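Local atomic coordinates of Bcl-2-like protein FPV039 (Fowlpox virus, PDB entry 5TZP), a protein that blocks apoptosis of the infected host cell by sequestering and inactivating several pro-apoptotic Bcl-2 proteins, among them BAX and BAK1. Residues Ile23-Asn31 with Ile95-Lys103; Ile41-Leu49 with Trp140-Asn148. All blocks are in the same frame, centred on the assembly; numbering follows the deposited sequence.

Contact 1 of 2, residues Ile23-Asn31 with Ile95-Lys103. With SO4 (sulfate ion), chain O; EDO (1,2-ethanediol), chain C.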
loop_
_atom_site.group_PDB
_atom_site.type_symbol
_atom_site.label_atom_id
_atom_site.label_comp_id
_atom_site.label_asym_id
_atom_site.label_seq_id
_atom_site.Cartn_x
_atom_site.Cartn_y
_atom_site.Cartn_z
ATOM N N ILE A 23 -2.719 -4.656 -6.031
ATOM C CA ILE A 23 -2.003 -3.438 -5.672
ATOM C C ILE A 23 -1.860 -2.512 -6.878
ATOM O O ILE A 23 -2.129 -1.299 -6.803
ATOM C CB ILE A 23 -0.634 -3.819 -5.106
ATOM C CG1 ILE A 23 -0.779 -4.570 -3.781
ATOM C CG2 ILE A 23 0.216 -2.537 -4.934
ATOM C CD1 ILE A 23 0.427 -5.327 -3.324
ATOM N N GLN A 24 -1.392 -3.054 -7.998
ATOM C CA GLN A 24 -1.122 -2.220 -9.173
ATOM C C GLN A 24 -2.402 -1.636 -9.749
ATOM O O GLN A 24 -2.452 -0.451 -10.090
ATOM C CB GLN A 24 -0.353 -3.008 -10.216
ATOM C CG GLN A 24 0.234 -2.106 -11.306
ATOM C CD GLN A 24 1.251 -2.736 -12.172
ATOM O OE1 GLN A 24 1.473 -3.935 -12.110
ATOM N NE2 GLN A 24 1.820 -1.978 -13.069
ATOM N N ASN A 25 -3.506 -2.411 -9.790
ATOM C CA ASN A 25 -4.778 -1.831 -10.251
ATOM C C ASN A 25 -5.224 -0.699 -9.334
ATOM O O ASN A 25 -5.722 0.312 -9.843
ATOM C CB ASN A 25 -5.825 -2.916 -10.440
ATOM C CG ASN A 25 -5.698 -3.521 -11.790
ATOM O OD1 ASN A 25 -5.976 -2.879 -12.773
ATOM N ND2 ASN A 25 -5.306 -4.781 -11.842
ATOM N N TYR A 26 -5.089 -0.825 -8.000
ATOM C CA TYR A 26 -5.471 0.277 -7.114
ATOM C C TYR A 26 -4.630 1.513 -7.425
ATOM O O TYR A 26 -5.151 2.628 -7.546
ATOM C CB TYR A 26 -5.405 -0.123 -5.633
ATOM C CG TYR A 26 -5.680 1.082 -4.776
ATOM C CD1 TYR A 26 -6.906 1.684 -4.800
ATOM C CD2 TYR A 26 -4.675 1.704 -4.125
ATOM C CE1 TYR A 26 -7.152 2.895 -4.100
ATOM C CE2 TYR A 26 -4.916 2.909 -3.457
ATOM C CZ TYR A 26 -6.114 3.459 -3.483
ATOM O OH TYR A 26 -6.351 4.680 -2.867
ATOM N N ILE A 27 -3.311 1.352 -7.564
ATOM C CA ILE A 27 -2.452 2.512 -7.795
ATOM C C ILE A 27 -2.811 3.149 -9.136
ATOM O O ILE A 27 -2.880 4.386 -9.267
ATOM C CB ILE A 27 -0.980 2.115 -7.698
ATOM C CG1 ILE A 27 -0.667 1.791 -6.238
ATOM C CG2 ILE A 27 -0.085 3.262 -8.165
ATOM C CD1 ILE A 27 0.727 1.284 -5.963
ATOM N N ILE A 28 -3.123 2.349 -10.160
ATOM C CA ILE A 28 -3.602 2.901 -11.440
ATOM C C ILE A 28 -4.896 3.697 -11.240
ATOM O O ILE A 28 -5.026 4.803 -11.781
ATOM C CB ILE A 28 -3.743 1.759 -12.445
ATOM C CG1 ILE A 28 -2.349 1.232 -12.843
ATOM C CG2 ILE A 28 -4.499 2.296 -13.683
ATOM C CD1 ILE A 28 -2.447 -0.069 -13.545
ATOM N N GLU A 29 -5.849 3.152 -10.502
ATOM C CA GLU A 29 -7.091 3.875 -10.262
ATOM C C GLU A 29 -6.832 5.212 -9.552
ATOM O O GLU A 29 -7.390 6.266 -9.911
ATOM C CB GLU A 29 -8.111 3.020 -9.517
ATOM C CG GLU A 29 -9.392 3.850 -9.177
ATOM C CD GLU A 29 -10.584 3.079 -8.811
ATOM O OE1 GLU A 29 -11.567 3.751 -8.438
ATOM O OE2 GLU A 29 -10.669 1.842 -8.991
ATOM N N TYR A 30 -6.001 5.184 -8.528
ATOM C CA TYR A 30 -5.705 6.385 -7.753
ATOM C C TYR A 30 -5.112 7.452 -8.655
ATOM O O TYR A 30 -5.453 8.637 -8.551
ATOM C CB TYR A 30 -4.772 6.016 -6.613
ATOM C CG TYR A 30 -4.487 7.206 -5.763
ATOM C CD1 TYR A 30 -5.392 7.631 -4.758
ATOM C CD2 TYR A 30 -3.353 7.973 -5.928
ATOM C CE1 TYR A 30 -5.127 8.817 -4.057
ATOM C CE2 TYR A 30 -3.105 9.083 -5.225
ATOM C CZ TYR A 30 -3.973 9.557 -4.326
ATOM O OH TYR A 30 -3.640 10.749 -3.675
ATOM N N ASN A 31 -4.205 7.059 -9.562
ATOM C CA ASN A 31 -3.518 8.016 -10.422
ATOM C C ASN A 31 -4.385 8.530 -11.524
ATOM O O ASN A 31 -4.263 9.724 -11.968
ATOM C CB ASN A 31 -2.282 7.407 -11.011
ATOM C CG ASN A 31 -1.131 7.638 -10.106
ATOM O OD1 ASN A 31 -0.478 8.711 -10.119
ATOM N ND2 ASN A 31 -0.903 6.701 -9.271
ATOM N N ILE A 95 0.121 0.704 1.058
ATOM C CA ILE A 95 -0.465 0.904 -0.249
ATOM C C ILE A 95 -0.971 2.316 -0.380
ATOM O O ILE A 95 -0.776 2.973 -1.415
ATOM C CB ILE A 95 -1.553 -0.154 -0.537
ATOM C CG1 ILE A 95 -0.926 -1.555 -0.583
ATOM C CG2 ILE A 95 -2.316 0.157 -1.787
ATOM C CD1 ILE A 95 -1.978 -2.694 -0.548
ATOM N N ALA A 96 -1.631 2.823 0.646
ATOM C CA ALA A 96 -2.154 4.202 0.620
ATOM C C ALA A 96 -1.016 5.221 0.450
ATOM O O ALA A 96 -1.100 6.115 -0.410
ATOM C CB ALA A 96 -2.944 4.477 1.878
ATOM N N PHE A 97 0.002 5.118 1.270
ATOM C CA PHE A 97 1.171 5.993 1.168
ATOM C C PHE A 97 1.772 5.909 -0.229
ATOM O O PHE A 97 2.101 6.929 -0.822
ATOM C CB PHE A 97 2.182 5.631 2.227
ATOM C CG PHE A 97 3.431 6.443 2.055
ATOM C CD1 PHE A 97 3.508 7.734 2.584
ATOM C CD2 PHE A 97 4.519 5.953 1.395
ATOM C CE1 PHE A 97 4.659 8.514 2.369
ATOM C CE2 PHE A 97 5.681 6.731 1.204
ATOM C CZ PHE A 97 5.735 8.005 1.663
ATOM N N CYS A 98 1.992 4.705 -0.715
ATOM C CA CYS A 98 2.663 4.523 -1.989
ATOM C C CYS A 98 1.805 5.010 -3.142
ATOM O O CYS A 98 2.377 5.548 -4.126
ATOM C CB CYS A 98 3.077 3.073 -2.202
ATOM S SG CYS A 98 4.516 2.578 -1.221
ATOM N N ALA A 99 0.477 4.836 -3.108
ATOM C CA ALA A 99 -0.389 5.442 -4.116
ATOM C C ALA A 99 -0.260 6.958 -4.091
ATOM O O ALA A 99 -0.096 7.611 -5.137
ATOM C CB ALA A 99 -1.832 5.003 -3.924
ATOM N N TYR A 100 -0.369 7.546 -2.898
ATOM C CA TYR A 100 -0.262 8.983 -2.740
ATOM C C TYR A 100 1.072 9.487 -3.297
ATOM O O TYR A 100 1.133 10.483 -4.054
ATOM C CB TYR A 100 -0.404 9.290 -1.244
ATOM C CG TYR A 100 -0.495 10.742 -0.895
ATOM C CD1 TYR A 100 -1.692 11.456 -1.027
ATOM C CD2 TYR A 100 0.625 11.493 -0.557
ATOM C CE1 TYR A 100 -1.786 12.780 -0.791
ATOM C CE2 TYR A 100 0.547 12.861 -0.294
ATOM C CZ TYR A 100 -0.675 13.481 -0.409
ATOM O OH TYR A 100 -0.758 14.840 -0.183
ATOM N N TYR A 101 2.156 8.791 -2.941
ATOM C CA TYR A 101 3.504 9.085 -3.392
ATOM C C TYR A 101 3.590 9.020 -4.912
ATOM O O TYR A 101 4.163 9.934 -5.547
ATOM C CB TYR A 101 4.463 8.093 -2.687
ATOM C CG TYR A 101 5.874 8.078 -3.210
ATOM C CD1 TYR A 101 6.771 9.058 -2.880
ATOM C CD2 TYR A 101 6.307 7.117 -4.070
ATOM C CE1 TYR A 101 8.062 9.037 -3.355
ATOM C CE2 TYR A 101 7.592 7.095 -4.562
ATOM C CZ TYR A 101 8.444 8.071 -4.173
ATOM O OH TYR A 101 9.746 8.066 -4.671
ATOM N N SER A 102 3.095 7.926 -5.485
ATOM C CA SER A 102 3.168 7.728 -6.949
ATOM C C SER A 102 2.608 8.920 -7.700
ATOM O O SER A 102 3.200 9.397 -8.692
ATOM C CB SER A 102 2.373 6.472 -7.297
ATOM O OG SER A 102 2.219 6.180 -8.694
ATOM N N LYS A 103 1.473 9.448 -7.249
ATOM C CA LYS A 103 0.869 10.576 -7.935
ATOM C C LYS A 103 1.719 11.825 -7.752
ATOM O O LYS A 103 1.842 12.645 -8.662
ATOM C CB LYS A 103 -0.562 10.750 -7.446
ATOM C CG LYS A 103 -1.317 11.810 -8.202
ATOM C CD LYS A 103 -2.770 11.860 -7.745
ATOM C CE LYS A 103 -3.556 12.992 -8.479
ATOM N NZ LYS A 103 -3.713 12.785 -9.952
HETATM S S SO4 O . 4.515 -2.203 -15.674
HETATM O O1 SO4 O . 5.254 -0.933 -15.879
HETATM O O2 SO4 O . 4.458 -2.986 -16.950
HETATM O O3 SO4 O . 3.195 -1.788 -15.240
HETATM O O4 SO4 O . 5.154 -3.045 -14.644
HETATM C C1 EDO C . 12.644 5.800 -4.803
HETATM O O1 EDO C . 11.753 6.418 -3.893
HETATM C C2 EDO C . 13.707 6.692 -5.321
HETATM O O2 EDO C . 14.570 6.832 -4.142
HETATM O O HOH W 1 -1.224 12.135 -4.335
HETATM O O HOH W 2 -5.735 11.022 -9.807
#

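Contact 2 of 2, residues Ile41-Leu49 with Trp140-Asn148. With EDO (1,2-ethanediol), chain H; EDO (1,2-ethanediol), chain E; SO4 (sulfate ion), chain J; EDO (1,2-ethanediol), chain F.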
loop_
_atom_site.group_PDB
_atom_site.type_symbol
_atom_site.label_atom_id
_atom_site.label_comp_id
_atom_site.label_asym_id
_atom_site.label_seq_id
_atom_site.Cartn_x
_atom_site.Cartn_y
_atom_site.Cartn_z
ATOM N N ILE A 41 -9.678 -9.987 -9.655
ATOM C CA ILE A 41 -10.561 -11.112 -9.405
ATOM C C ILE A 41 -11.518 -10.796 -8.240
ATOM O O ILE A 41 -12.726 -11.033 -8.321
ATOM C CB ILE A 41 -9.718 -12.374 -9.164
ATOM C CG1 ILE A 41 -8.931 -12.768 -10.449
ATOM C CG2 ILE A 41 -10.618 -13.518 -8.628
ATOM C CD1 ILE A 41 -7.937 -13.902 -10.166
ATOM N N ASP A 42 -10.983 -10.272 -7.130
ATOM C CA ASP A 42 -11.713 -10.110 -5.877
ATOM C C ASP A 42 -12.180 -8.661 -5.756
ATOM O O ASP A 42 -11.547 -7.811 -5.109
ATOM C CB ASP A 42 -10.822 -10.552 -4.712
ATOM C CG ASP A 42 -11.574 -10.563 -3.401
ATOM O OD1 ASP A 42 -12.708 -10.058 -3.307
ATOM O OD2 ASP A 42 -10.932 -11.041 -2.410
ATOM N N SER A 43 -13.325 -8.382 -6.391
ATOM C CA SER A 43 -13.830 -7.006 -6.425
ATOM C C SER A 43 -14.310 -6.521 -5.054
ATOM O O SER A 43 -14.167 -5.350 -4.745
ATOM C CB SER A 43 -14.951 -6.893 -7.464
ATOM O OG SER A 43 -14.564 -7.497 -8.696
ATOM N N ILE A 44 -14.861 -7.405 -4.247
ATOM C CA ILE A 44 -15.316 -7.006 -2.916
ATOM C C ILE A 44 -14.132 -6.561 -2.095
ATOM O O ILE A 44 -14.157 -5.483 -1.488
ATOM C CB ILE A 44 -16.078 -8.140 -2.231
ATOM C CG1 ILE A 44 -17.452 -8.288 -2.930
ATOM C CG2 ILE A 44 -16.309 -7.883 -0.753
ATOM C CD1 ILE A 44 -18.267 -9.521 -2.382
ATOM N N SER A 45 -13.052 -7.328 -2.110
ATOM C CA SER A 45 -11.899 -6.914 -1.333
ATOM C C SER A 45 -11.210 -5.679 -1.924
ATOM O O SER A 45 -10.700 -4.860 -1.148
ATOM C CB SER A 45 -10.891 -8.052 -1.238
ATOM O OG SER A 45 -11.468 -9.196 -0.568
ATOM N N TYR A 46 -11.240 -5.541 -3.252
ATOM C CA TYR A 46 -10.720 -4.315 -3.886
ATOM C C TYR A 46 -11.461 -3.125 -3.343
ATOM O O TYR A 46 -10.829 -2.098 -3.012
ATOM C CB TYR A 46 -10.880 -4.431 -5.408
ATOM C CG TYR A 46 -10.361 -3.233 -6.147
ATOM C CD1 TYR A 46 -9.022 -3.103 -6.457
ATOM C CD2 TYR A 46 -11.200 -2.173 -6.427
ATOM C CE1 TYR A 46 -8.552 -1.991 -7.160
ATOM C CE2 TYR A 46 -10.716 -1.014 -7.077
ATOM C CZ TYR A 46 -9.403 -0.978 -7.441
ATOM O OH TYR A 46 -8.819 0.083 -8.127
ATOM N N ASP A 47 -12.784 -3.177 -3.272
ATOM C CA ASP A 47 -13.535 -2.015 -2.796
ATOM C C ASP A 47 -13.216 -1.720 -1.349
ATOM O O ASP A 47 -13.149 -0.550 -0.958
ATOM C CB ASP A 47 -15.025 -2.247 -2.996
ATOM C CG ASP A 47 -15.525 -1.905 -4.413
ATOM O OD1 ASP A 47 -14.744 -1.266 -5.152
ATOM O OD2 ASP A 47 -16.738 -2.243 -4.659
ATOM N N VAL A 48 -12.963 -2.753 -0.542
ATOM C CA VAL A 48 -12.526 -2.509 0.839
ATOM C C VAL A 48 -11.164 -1.812 0.874
ATOM O O VAL A 48 -10.970 -0.841 1.624
ATOM C CB VAL A 48 -12.507 -3.821 1.663
ATOM C CG1 VAL A 48 -11.934 -3.540 3.061
ATOM C CG2 VAL A 48 -13.885 -4.427 1.805
ATOM N N LEU A 49 -10.210 -2.323 0.101
ATOM C CA LEU A 49 -8.890 -1.705 -0.011
ATOM C C LEU A 49 -9.017 -0.239 -0.400
ATOM O O LEU A 49 -8.375 0.647 0.206
ATOM C CB LEU A 49 -8.048 -2.505 -1.011
ATOM C CG LEU A 49 -6.630 -1.915 -1.246
ATOM C CD1 LEU A 49 -5.748 -1.954 -0.035
ATOM C CD2 LEU A 49 -5.960 -2.632 -2.400
ATOM N N TRP A 140 -6.514 -11.714 -0.330
ATOM C CA TRP A 140 -7.085 -10.418 0.036
ATOM C C TRP A 140 -8.359 -10.570 0.863
ATOM O O TRP A 140 -8.773 -9.586 1.460
ATOM C CB TRP A 140 -7.328 -9.526 -1.195
ATOM C CG TRP A 140 -6.071 -9.220 -1.932
ATOM C CD1 TRP A 140 -5.615 -9.888 -3.017
ATOM C CD2 TRP A 140 -5.154 -8.217 -1.577
ATOM N NE1 TRP A 140 -4.398 -9.292 -3.384
ATOM C CE2 TRP A 140 -4.104 -8.289 -2.507
ATOM C CE3 TRP A 140 -5.112 -7.249 -0.574
ATOM C CZ2 TRP A 140 -3.014 -7.385 -2.466
ATOM C CZ3 TRP A 140 -4.083 -6.348 -0.551
ATOM C CH2 TRP A 140 -3.005 -6.459 -1.460
ATOM N N ASN A 141 -8.917 -11.780 0.987
ATOM C CA ASN A 141 -10.139 -11.929 1.766
ATOM C C ASN A 141 -9.955 -11.393 3.169
ATOM O O ASN A 141 -10.916 -10.881 3.775
ATOM C CB ASN A 141 -10.564 -13.413 1.767
ATOM C CG ASN A 141 -11.957 -13.555 2.238
ATOM O OD1 ASN A 141 -12.203 -13.888 3.435
ATOM N ND2 ASN A 141 -12.867 -13.334 1.365
ATOM N N GLY A 142 -8.754 -11.534 3.748
ATOM C CA GLY A 142 -8.572 -11.113 5.128
ATOM C C GLY A 142 -8.740 -9.623 5.357
ATOM O O GLY A 142 -9.009 -9.217 6.497
ATOM N N ILE A 143 -8.664 -8.822 4.285
ATOM C CA ILE A 143 -8.850 -7.383 4.407
ATOM C C ILE A 143 -10.294 -7.035 4.716
ATOM O O ILE A 143 -10.597 -5.911 5.120
ATOM C CB ILE A 143 -8.371 -6.655 3.164
ATOM C CG1 ILE A 143 -7.933 -5.233 3.542
ATOM C CG2 ILE A 143 -9.456 -6.613 2.091
ATOM C CD1 ILE A 143 -7.254 -4.493 2.330
ATOM N N ARG A 144 -11.237 -7.982 4.489
ATOM C CA ARG A 144 -12.659 -7.669 4.606
ATOM C C ARG A 144 -13.083 -7.305 6.021
ATOM O O ARG A 144 -14.186 -6.785 6.219
ATOM C CB ARG A 144 -13.508 -8.749 3.993
ATOM C CG ARG A 144 -13.338 -8.891 2.518
ATOM C CD ARG A 144 -14.088 -10.110 2.033
ATOM N NE ARG A 144 -13.929 -10.282 0.587
ATOM C CZ ARG A 144 -14.670 -11.076 -0.146
ATOM N NH1 ARG A 144 -15.660 -11.794 0.398
ATOM N NH2 ARG A 144 -14.521 -11.210 -1.469
ATOM N N ILE A 145 -12.235 -7.563 7.015
ATOM C CA ILE A 145 -12.529 -7.093 8.363
ATOM C C ILE A 145 -12.606 -5.583 8.459
ATOM O O ILE A 145 -13.128 -5.088 9.463
ATOM C CB ILE A 145 -11.546 -7.700 9.363
ATOM C CG1 ILE A 145 -10.117 -7.228 9.161
ATOM C CG2 ILE A 145 -11.698 -9.248 9.404
ATOM C CD1 ILE A 145 -9.209 -7.574 10.301
ATOM N N TYR A 146 -12.090 -4.892 7.446
ATOM C CA TYR A 146 -12.207 -3.441 7.388
ATOM C C TYR A 146 -13.285 -2.950 6.490
ATOM O O TYR A 146 -13.360 -1.726 6.234
ATOM C CB TYR A 146 -10.878 -2.835 6.950
ATOM C CG TYR A 146 -9.761 -3.130 7.951
ATOM C CD1 TYR A 146 -10.018 -3.014 9.357
ATOM C CD2 TYR A 146 -8.651 -3.684 7.569
ATOM C CE1 TYR A 146 -8.994 -3.331 10.289
ATOM C CE2 TYR A 146 -7.660 -3.967 8.475
ATOM C CZ TYR A 146 -7.813 -3.796 9.759
ATOM O OH TYR A 146 -6.717 -4.178 10.540
ATOM N N LYS A 147 -14.220 -3.810 6.062
ATOM C CA LYS A 147 -15.407 -3.318 5.364
ATOM C C LYS A 147 -16.269 -2.507 6.264
ATOM O O LYS A 147 -16.536 -2.885 7.399
ATOM C CB LYS A 147 -16.169 -4.523 4.813
ATOM C CG LYS A 147 -17.300 -4.167 3.886
ATOM C CD LYS A 147 -17.838 -5.378 3.152
ATOM C CE LYS A 147 -19.076 -5.208 2.357
ATOM N NZ LYS A 147 -19.063 -3.964 1.473
ATOM N N ASN A 148 -16.741 -1.386 5.751
ATOM C CA ASN A 148 -16.877 -0.305 6.726
ATOM C C ASN A 148 -16.306 -0.417 8.228
ATOM O O ASN A 148 -16.998 -0.667 9.296
ATOM C CB ASN A 148 -18.195 -0.361 6.852
ATOM C CG ASN A 148 -18.877 0.118 5.682
ATOM O OD1 ASN A 148 -18.482 0.196 4.441
ATOM N ND2 ASN A 148 -19.923 0.473 6.060
ATOM O OXT ASN A 148 -15.072 -0.341 8.446
HETATM C C1 EDO H . -17.341 -1.185 1.075
HETATM O O1 EDO H . -18.389 -1.378 2.086
HETATM C C2 EDO H . -15.902 -0.979 1.523
HETATM O O2 EDO H . -15.555 -0.722 2.962
HETATM C C1 EDO E . -6.722 -9.800 -6.911
HETATM O O1 EDO E . -8.106 -10.282 -6.718
HETATM C C2 EDO E . -6.115 -10.500 -8.100
HETATM O O2 EDO E . -6.807 -10.079 -9.307
HETATM S S SO4 J . -16.857 -13.906 -2.616
HETATM O O1 SO4 J . -16.124 -12.800 -3.178
HETATM O O2 SO4 J . -18.269 -13.873 -3.136
HETATM O O3 SO4 J . -16.044 -15.074 -3.011
HETATM O O4 SO4 J . -16.994 -13.888 -1.151
HETATM C C1 EDO F . -21.040 -5.977 -2.437
HETATM O O1 EDO F . -20.060 -5.139 -3.064
HETATM C C2 EDO F . -20.854 -5.926 -0.923
HETATM O O2 EDO F . -21.152 -4.654 -0.237
HETATM O O HOH W 3 -8.554 -12.471 -2.574
HETATM O O HOH W 4 -12.047 -13.464 -1.358
HETATM O O HOH W 5 -16.729 -4.284 -0.616
HETATM O O HOH W 6 -12.793 -0.250 3.894
#

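Contact 1 of 2, residues Ile23-Asn31 with Ile95-Lys103
A99 presents its methyl group to Y26, I27 and Y30, three side chains on one flank of helix 14-32. The helices run in the same general sense, their local axes crossing at -44° and 9.2 Å apart at the closest point, and A99 lies where the backbones come nearest. Y30 is the long bridge across the gap. Its CB and CG lie against the A99 methyl; CD2 and CE2 pass the carbonyl of A99, with CE2 3.4 Å from A99 O, while CE2 also meets K103 CD. Beyond CZ, the hydroxyl reaches CD1 of the Y100 ring, and water 1, in the plane of the Y30 ring, links Y30 OH to Y100 O. CG of Y30 stands anti to the backbone N (chi1 -178°), which directs the ring across to helix 88-105. One turn earlier Y26 sets CD2 3.7 Å from I95 CG2, and I23 CG1 meets I95 CD1, the two isoleucines crossing nearly at right angles.

At the other end N31 turns its amide back on its own helix: ND2 donates almost straight (169°) to I27 O at 3.0 Å, from the face of that carbonyl opposite the one used by N31 N. A second bond from ND2 to S102 OG is weak and holds for one of two S102 conformers; that hydroxyl is also bonded to Y113 O. OD1 of N31 lies 3.2 Å from K103 CA, and in one of its conformers K103 NZ reaches water 2, which donates to Y30 O.

I95 and A99 belong to the BH1 motif, so this packing sets a BH1 helix of the Bcl-2 fold against helix 14-32. Its chemistry grades from purely apolar at I23 and I95 to polar and water-linked at N31 and K103, consistent with a greasy interior that opens to solvent at K103.

Contact 2 of 2, residues Ile41-Leu49 with Trp140-Asn148
The first turns of helix 43-68 face the 3-10 turns of 140-145, with S45 CA 6.0 Å from R144 CA and V48 CA 5.4 Å from K147 CA. D42 and R144 meet from opposite directions in a salt bridge: NH2 of R144 donates to D42 OD1 over 2.8 Å, in the guanidinium plane but 32° out of the carboxylate plane, on the syn side. D42 is also the N-cap of the helix, and its OD1 takes S45 N from the opposite face; OD2 receives the S45 hydroxyl. That hydroxyl in turn accepts from R144 NE at 2.9 Å (162°), so D42, S45 and R144 are bonded in a ring, with waters 3 and 4 also on D42 OD2.

The R144 chain is extended from CG to NE, which carries the guanidinium past S45 to D42. I44 CG2 lies over the centre of one guanidinium face, 3.5 Å above it, while NH1 and NH2 both grip a sulfate, probably from the crystallisation liquor. The contact thus brings the C-terminal tail of this Bcl-2 fold back onto the start of helix 43-68.

V48 packs CG1 against I143 O, and CG2 outward against K147 CB; deeper, L49 CD1 touches I143 CD1 at 3.8 Å. I143 continues the apolar surface to W88 and I92 of helix 88-105.

In the fold
Contacts 1 and 2 have centres about 16 Å apart and touch directly. Y46, on helix 43-68, whose CB points away from 140-148, has its OH 2.7 Å from E29 OE2, a probable hydrogen bond, while W140 CH2 packs 3.7 Å from I23 CG1. Helix 14-32 is thereby held by both partners of contact 2 as well as by helix 88-105. Along the chain their segments alternate, 23-31, 41-49, 95-103, 140-148. Both contacts also border the bound Bik BH3 peptide: F97, in the BH1 motif, packs on an apolar side chain of the peptide, and Y146 meets an aromatic one edge-to-face.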